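PDB 2AHR: putative pyrroline carboxylate reductase from Streptococcus pyogenes, which probably catalyses the NAD(P)H-dependent reduction of 1-pyrroline-5-carboxylate to L-proline, the last step of proline biosynthesis. Local coordinates for residues Q71-V76 with S88-I93; F161-G166 with K251-A256. One frame throughout, in Å; residues are numbered along the deposited sequence.

Contact 1: Q71-V76 with S88-I93. With NA (sodium ion), chain R; NAP (NADP nicotinamide-adenine-dinucleotide phosphate), chain S.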
loop_
_atom_site.group_PDB
_atom_site.type_symbol
_atom_site.label_atom_id
_atom_site.label_comp_id
_atom_site.label_asym_id
_atom_site.label_seq_id
_atom_site.Cartn_x
_atom_site.Cartn_y
_atom_site.Cartn_z
ATOM N N GLN E 71 -11.038 -31.545 14.315
ATOM C CA GLN E 71 -9.688 -32.131 14.312
ATOM C C GLN E 71 -9.566 -33.438 15.109
ATOM O O GLN E 71 -8.567 -34.142 14.974
ATOM C CB GLN E 71 -8.640 -31.138 14.841
ATOM C CG GLN E 71 -8.412 -29.904 13.980
ATOM C CD GLN E 71 -9.285 -28.722 14.389
ATOM O OE1 GLN E 71 -10.331 -28.882 15.017
ATOM N NE2 GLN E 71 -8.853 -27.525 14.024
ATOM N N LEU E 72 -10.570 -33.749 15.932
ATOM C CA LEU E 72 -10.551 -34.941 16.784
ATOM C C LEU E 72 -11.547 -36.019 16.377
ATOM O O LEU E 72 -11.684 -37.018 17.080
ATOM C CB LEU E 72 -10.823 -34.542 18.236
ATOM C CG LEU E 72 -9.665 -34.264 19.198
ATOM C CD1 LEU E 72 -8.444 -33.617 18.517
ATOM C CD2 LEU E 72 -10.158 -33.409 20.363
ATOM N N PHE E 73 -12.251 -35.822 15.265
ATOM C CA PHE E 73 -13.260 -36.787 14.807
ATOM C C PHE E 73 -12.704 -38.215 14.606
ATOM O O PHE E 73 -13.223 -39.168 15.178
ATOM C CB PHE E 73 -13.974 -36.273 13.535
ATOM C CG PHE E 73 -15.270 -35.515 13.811
ATOM C CD1 PHE E 73 -15.323 -34.506 14.775
ATOM C CD2 PHE E 73 -16.427 -35.796 13.078
ATOM C CE1 PHE E 73 -16.515 -33.812 15.027
ATOM C CE2 PHE E 73 -17.617 -35.106 13.313
ATOM C CZ PHE E 73 -17.661 -34.119 14.294
ATOM N N GLU E 74 -11.643 -38.345 13.809
ATOM C CA GLU E 74 -11.009 -39.639 13.543
ATOM C C GLU E 74 -10.530 -40.323 14.828
ATOM O O GLU E 74 -10.978 -41.422 15.150
ATOM C CB GLU E 74 -9.853 -39.466 12.559
ATOM C CG GLU E 74 -9.241 -40.769 12.083
ATOM C CD GLU E 74 -8.700 -40.683 10.664
ATOM O OE1 GLU E 74 -8.634 -41.739 9.992
ATOM O OE2 GLU E 74 -8.354 -39.565 10.210
ATOM N N THR E 75 -9.639 -39.658 15.559
ATOM C CA THR E 75 -9.128 -40.154 16.838
ATOM C C THR E 75 -10.219 -40.619 17.814
ATOM O O THR E 75 -10.116 -41.706 18.387
ATOM C CB THR E 75 -8.251 -39.083 17.516
ATOM O OG1 THR E 75 -7.096 -38.851 16.702
ATOM C CG2 THR E 75 -7.798 -39.523 18.918
ATOM N N VAL E 76 -11.256 -39.802 17.996
ATOM C CA VAL E 76 -12.263 -40.071 19.023
ATOM C C VAL E 76 -13.363 -41.032 18.563
ATOM O O VAL E 76 -13.870 -41.799 19.375
ATOM C CB VAL E 76 -12.881 -38.744 19.620
ATOM C CG1 VAL E 76 -13.934 -39.037 20.698
ATOM C CG2 VAL E 76 -11.782 -37.825 20.194
ATOM N N SER E 88 -23.856 -34.271 14.036
ATOM C CA SER E 88 -22.592 -33.543 14.124
ATOM C C SER E 88 -22.831 -32.049 14.031
ATOM O O SER E 88 -23.596 -31.574 13.164
ATOM C CB SER E 88 -21.627 -33.994 13.016
ATOM O OG SER E 88 -20.466 -33.170 12.934
HETATM N N MSE E 89 -22.178 -31.297 14.910
HETATM C CA MSE E 89 -22.231 -29.820 14.825
HETATM C C MSE E 89 -20.941 -29.204 14.232
HETATM O O MSE E 89 -20.801 -27.979 14.138
HETATM C CB MSE E 89 -22.609 -29.196 16.174
HETATM C CG MSE E 89 -21.484 -29.052 17.203
HETATM SE SE MSE E 89 -22.017 -28.334 18.815
HETATM C CE MSE E 89 -23.352 -29.463 19.196
ATOM N N ALA E 90 -20.025 -30.071 13.801
ATOM C CA ALA E 90 -18.680 -29.672 13.442
ATOM C C ALA E 90 -18.620 -29.019 12.070
ATOM O O ALA E 90 -19.242 -29.496 11.122
ATOM C CB ALA E 90 -17.749 -30.868 13.483
ATOM N N ALA E 91 -17.873 -27.921 11.997
ATOM C CA ALA E 91 -17.545 -27.255 10.747
ATOM C C ALA E 91 -16.625 -28.124 9.908
ATOM O O ALA E 91 -15.729 -28.796 10.434
ATOM C CB ALA E 91 -16.856 -25.904 11.035
ATOM N N GLY E 92 -16.840 -28.095 8.600
ATOM C CA GLY E 92 -15.898 -28.687 7.664
ATOM C C GLY E 92 -15.868 -30.197 7.466
ATOM O O GLY E 92 -15.053 -30.691 6.684
ATOM N N ILE E 93 -16.731 -30.943 8.155
ATOM C CA ILE E 93 -16.744 -32.409 8.025
ATOM C C ILE E 93 -18.065 -32.848 7.401
ATOM O O ILE E 93 -19.134 -32.710 8.018
ATOM C CB ILE E 93 -16.523 -33.102 9.396
ATOM C CG1 ILE E 93 -15.194 -32.624 9.992
ATOM C CG2 ILE E 93 -16.611 -34.655 9.265
ATOM C CD1 ILE E 93 -14.482 -33.628 10.868
HETATM NA NA NA R . -13.841 -29.519 4.931
HETATM P PA NAP S . -14.270 -26.089 22.483
HETATM O O1A NAP S . -12.784 -26.150 22.443
HETATM O O2A NAP S . -14.721 -24.938 23.319
HETATM O O5B NAP S . -14.937 -27.468 23.003
HETATM C C5B NAP S . -14.421 -28.736 22.668
HETATM C C4B NAP S . -14.599 -29.641 23.884
HETATM O O4B NAP S . -14.381 -31.005 23.564
HETATM C C3B NAP S . -13.632 -29.264 25.004
HETATM O O3B NAP S . -14.393 -28.916 26.141
HETATM C C2B NAP S . -12.784 -30.503 25.246
HETATM O O2B NAP S . -12.598 -30.837 26.613
HETATM C C1B NAP S . -13.641 -31.597 24.623
HETATM N N9A NAP S . -12.823 -32.773 24.239
HETATM C C8A NAP S . -11.493 -32.798 23.883
HETATM N N7A NAP S . -11.140 -34.082 23.630
HETATM C C5A NAP S . -12.221 -34.881 23.825
HETATM C C6A NAP S . -12.402 -36.261 23.723
HETATM N N6A NAP S . -11.348 -37.048 23.931
HETATM N N1A NAP S . -13.650 -36.789 23.991
HETATM C C2A NAP S . -14.695 -35.970 24.380
HETATM N N3A NAP S . -14.500 -34.608 24.490
HETATM C C4A NAP S . -13.284 -34.069 24.215
HETATM O O3 NAP S . -14.847 -26.021 20.968
HETATM P PN NAP S . -16.279 -25.375 20.570
HETATM O O1N NAP S . -16.033 -23.942 20.237
HETATM O O2N NAP S . -17.331 -25.713 21.566
HETATM O O5D NAP S . -16.595 -26.158 19.192
HETATM C C5D NAP S . -17.110 -27.471 19.188
HETATM C C4D NAP S . -17.761 -27.772 17.840
HETATM O O4D NAP S . -18.782 -26.841 17.535
HETATM C C3D NAP S . -16.747 -27.706 16.703
HETATM O O3D NAP S . -16.895 -28.878 15.938
HETATM C C2D NAP S . -17.103 -26.475 15.881
HETATM O O2D NAP S . -16.853 -26.711 14.500
HETATM C C1D NAP S . -18.589 -26.264 16.244
HETATM N N1N NAP S . -19.077 -24.861 16.286
HETATM C C2N NAP S . -18.573 -23.950 17.195
HETATM C C3N NAP S . -19.072 -22.645 17.235
HETATM C C7N NAP S . -18.632 -21.674 18.291
HETATM O O7N NAP S . -19.250 -20.407 18.287
HETATM N N7N NAP S . -17.701 -22.015 19.191
HETATM C C4N NAP S . -20.091 -22.266 16.351
HETATM C C5N NAP S . -20.603 -23.185 15.447
HETATM C C6N NAP S . -20.085 -24.482 15.430
HETATM P P2B NAP S . -11.586 -30.067 27.614
HETATM O O1X NAP S . -11.508 -30.872 28.900
HETATM O O2X NAP S . -10.210 -30.004 26.988
HETATM O O3X NAP S . -12.090 -28.664 27.906
HETATM O O HOH W 1 -15.709 -28.967 3.560
HETATM O O HOH W 2 -14.012 -31.079 3.083
#
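The ring of Phe73, at the start of helix 73-77, meets Ser88, Ala90 and Ile93 of the loop that leaves strand 86-88. Its contacts are apolar except for one hydroxyl. Ile93 CD1 lies over one face of the Phe73 ring in a CH-pi contact, 3.9 Å from its centroid and 27° off the normal. With chi1 at -57°, Ile93 CG1 stands anti to the carbonyl carbon, which carries CD1 over the ring, while Ile93 CG2 approaches Phe73 CD2. At the far end of the phenyl, Phe73 CZ is 3.4 Å from Ala90 CB. The ring edge faces Ser88, whose OG is 3.3 Å from Phe73 CZ and near the ring plane. Leu98 and Phe101 of helix 95-102 also pack on Phe73.

No hydrogen bond joins the segments; the polar work is done within the loop and on the cofactor. Ser88 OG accepts from Ala90 N at 3.2 Å, an ST turn that bends the chain as it leaves the strand. Ala91 N then gives an almost straight bond to ribose O2D of NADP (3.0 Å, 178°). On the helix side, Leu72 CD2 and Val76 CG2 touch the adenine. Gly92 O, 2.4 Å from the sodium ion, is one of its ligands. This strand-end loop, bonded to the nicotinamide ribose, belongs to the NADP site of a Rossmann fold.

Contact 2: F161-G166 with K251-A256. With NA (sodium ion), chain R.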
loop_
_atom_site.group_PDB
_atom_site.type_symbol
_atom_site.label_atom_id
_atom_site.label_comp_id
_atom_site.label_asym_id
_atom_site.label_seq_id
_atom_site.Cartn_x
_atom_site.Cartn_y
_atom_site.Cartn_z
ATOM N N PHE E 161 -22.679 -21.306 5.006
ATOM C CA PHE E 161 -23.580 -21.012 6.117
ATOM C C PHE E 161 -22.759 -20.940 7.419
ATOM O O PHE E 161 -23.027 -20.107 8.276
ATOM C CB PHE E 161 -24.681 -22.085 6.235
ATOM C CG PHE E 161 -25.739 -21.776 7.267
ATOM C CD1 PHE E 161 -26.984 -21.275 6.873
ATOM C CD2 PHE E 161 -25.511 -22.023 8.616
ATOM C CE1 PHE E 161 -27.971 -21.002 7.811
ATOM C CE2 PHE E 161 -26.496 -21.751 9.588
ATOM C CZ PHE E 161 -27.728 -21.239 9.186
ATOM N N THR E 162 -21.771 -21.819 7.564
ATOM C CA THR E 162 -20.822 -21.749 8.696
ATOM C C THR E 162 -20.230 -20.339 8.844
ATOM O O THR E 162 -20.091 -19.824 9.964
ATOM C CB THR E 162 -19.692 -22.774 8.513
ATOM O OG1 THR E 162 -20.258 -24.088 8.400
ATOM C CG2 THR E 162 -18.671 -22.719 9.674
ATOM N N ALA E 163 -19.889 -19.707 7.722
ATOM C CA ALA E 163 -19.333 -18.354 7.742
ATOM C C ALA E 163 -20.394 -17.290 8.016
ATOM O O ALA E 163 -20.154 -16.357 8.786
ATOM C CB ALA E 163 -18.579 -18.040 6.392
ATOM N N LEU E 164 -21.551 -17.393 7.353
ATOM C CA LEU E 164 -22.578 -16.374 7.479
ATOM C C LEU E 164 -23.272 -16.366 8.820
ATOM O O LEU E 164 -23.737 -15.315 9.267
ATOM C CB LEU E 164 -23.648 -16.536 6.408
ATOM C CG LEU E 164 -23.253 -16.284 4.963
ATOM C CD1 LEU E 164 -24.543 -16.406 4.124
ATOM C CD2 LEU E 164 -22.612 -14.929 4.797
ATOM N N ALA E 165 -23.359 -17.525 9.466
ATOM C CA ALA E 165 -24.172 -17.637 10.686
ATOM C C ALA E 165 -23.361 -18.125 11.860
ATOM O O ALA E 165 -23.611 -17.729 12.984
ATOM C CB ALA E 165 -25.341 -18.595 10.445
ATOM N N GLY E 166 -22.428 -19.031 11.596
ATOM C CA GLY E 166 -21.659 -19.699 12.655
ATOM C C GLY E 166 -20.538 -18.845 13.188
ATOM O O GLY E 166 -20.354 -18.723 14.416
ATOM N N LYS E 251 -11.808 -16.409 3.733
ATOM C CA LYS E 251 -10.838 -17.110 4.604
ATOM C C LYS E 251 -11.520 -18.098 5.532
ATOM O O LYS E 251 -10.976 -19.167 5.806
ATOM C CB LYS E 251 -10.001 -16.117 5.424
ATOM C CG LYS E 251 -8.900 -15.467 4.595
ATOM C CD LYS E 251 -7.803 -16.476 4.274
ATOM C CE LYS E 251 -6.471 -15.829 3.879
ATOM N NZ LYS E 251 -5.384 -16.876 3.638
ATOM N N THR E 252 -12.715 -17.738 6.003
ATOM C CA THR E 252 -13.475 -18.615 6.894
ATOM C C THR E 252 -13.873 -19.885 6.139
ATOM O O THR E 252 -13.730 -20.998 6.652
ATOM C CB THR E 252 -14.718 -17.903 7.459
ATOM O OG1 THR E 252 -14.336 -16.622 7.996
ATOM C CG2 THR E 252 -15.392 -18.760 8.562
ATOM N N ILE E 253 -14.379 -19.692 4.922
ATOM C CA ILE E 253 -14.805 -20.783 4.069
ATOM C C ILE E 253 -13.603 -21.658 3.675
ATOM O O ILE E 253 -13.700 -22.901 3.698
ATOM C CB ILE E 253 -15.575 -20.229 2.830
ATOM C CG1 ILE E 253 -16.878 -19.543 3.292
ATOM C CG2 ILE E 253 -15.872 -21.338 1.808
ATOM C CD1 ILE E 253 -17.677 -18.944 2.176
ATOM N N ASP E 254 -12.481 -21.030 3.301
ATOM C CA ASP E 254 -11.244 -21.765 2.976
ATOM C C ASP E 254 -10.857 -22.696 4.132
ATOM O O ASP E 254 -10.492 -23.847 3.921
ATOM C CB ASP E 254 -10.055 -20.822 2.742
ATOM C CG ASP E 254 -10.088 -20.131 1.405
ATOM O OD1 ASP E 254 -10.899 -20.498 0.520
ATOM O OD2 ASP E 254 -9.272 -19.196 1.247
ATOM N N LYS E 255 -10.937 -22.190 5.352
ATOM C CA LYS E 255 -10.573 -23.001 6.513
ATOM C C LYS E 255 -11.542 -24.153 6.666
ATOM O O LYS E 255 -11.127 -25.282 6.902
ATOM C CB LYS E 255 -10.550 -22.170 7.793
ATOM C CG LYS E 255 -10.171 -22.994 9.035
ATOM C CD LYS E 255 -8.686 -23.431 8.935
ATOM C CE LYS E 255 -8.270 -24.263 10.138
ATOM N NZ LYS E 255 -6.804 -24.490 10.067
ATOM N N ALA E 256 -12.843 -23.870 6.545
ATOM C CA ALA E 256 -13.836 -24.930 6.615
ATOM C C ALA E 256 -13.502 -25.994 5.563
ATOM O O ALA E 256 -13.522 -27.188 5.872
ATOM C CB ALA E 256 -15.280 -24.371 6.434
HETATM NA NA NA R . -13.841 -29.519 4.931
HETATM O O HOH W 1 -15.709 -28.967 3.560
HETATM O O HOH W 2 -14.012 -31.079 3.083
#
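Ala163 CB packs between Thr252 and Ile253 of the facing helix. Ala163 CB is 3.9 Å from Thr252 CG2 and 3.8 Å from Ile253 CG1. The small methyl lets the backbones come close, with the CA atoms of Ala163 and Thr252 only 5.9 Å apart. Thr252 meets it mainly with its methyl: with OG1 beside the backbone N (chi1 -50°), CG2 is left anti to that N and also reaches Ala163 CA. Ile253 comes in alongside, its CG1 methylene rather than its CG2 branch doing the touching.

Further out, the threonine hydroxyl is engaged away from Ala163. Thr252 OG1 is hydrogen-bonded to Ala248 O, one turn back on its own helix, and to Tyr171 OH of helix 158-185. Those two partners fix the rotation of the side chain and keep its methyl on the alanine. Thr162 is held in a similar way, OG1 to Phe158 O, while its side chain packs on Ala91 and Met112. Helix 158-185 has a wider pi-type turn at 162-166, and the alpha-type bond from Gly166 N to Thr162 O within it is weak, at 3.0 Å. The second subunit adds an outer layer, with its Gly232 against Thr252 and its Asn186 against Ile253. At the end of segment 251-256, Ala256 O coordinates the sodium ion at 2.5 Å, together with two waters, the carbonyls of Gly92 and Lys257 and the C-terminal Leu259 O.

Across the two segments the chemistry is therefore purely apolar: a few methyl and methylene groups bring helices 158-185 and 241-258 together, both hydroxyls are satisfied by partners outside the pair, and the cation is held by main-chain oxygens and water, with the terminal carboxylate probably offsetting part of its charge.

Contact 1 belongs to the Rossmann-type part of the chain and contact 2 to the helical dimerisation part; their centres lie about 15 Å apart. They touch directly where Ala91 CB packs on Thr162 CG2 at 3.9 Å. The sodium ion forms a second bridge, since segment 88-93 and segment 251-256 each supply one carbonyl; the same two waters are shared, and Lys257 and Leu259 supply the remaining two ligands. The cofactor lies nearer contact 1: Ala91 bonds its ribose, whereas the side chain of Thr252 is about 10 Å from NADP, although Gly166 touches it. Ser224 of the second subunit also bonds the cofactor, so the pocket draws on both subunits.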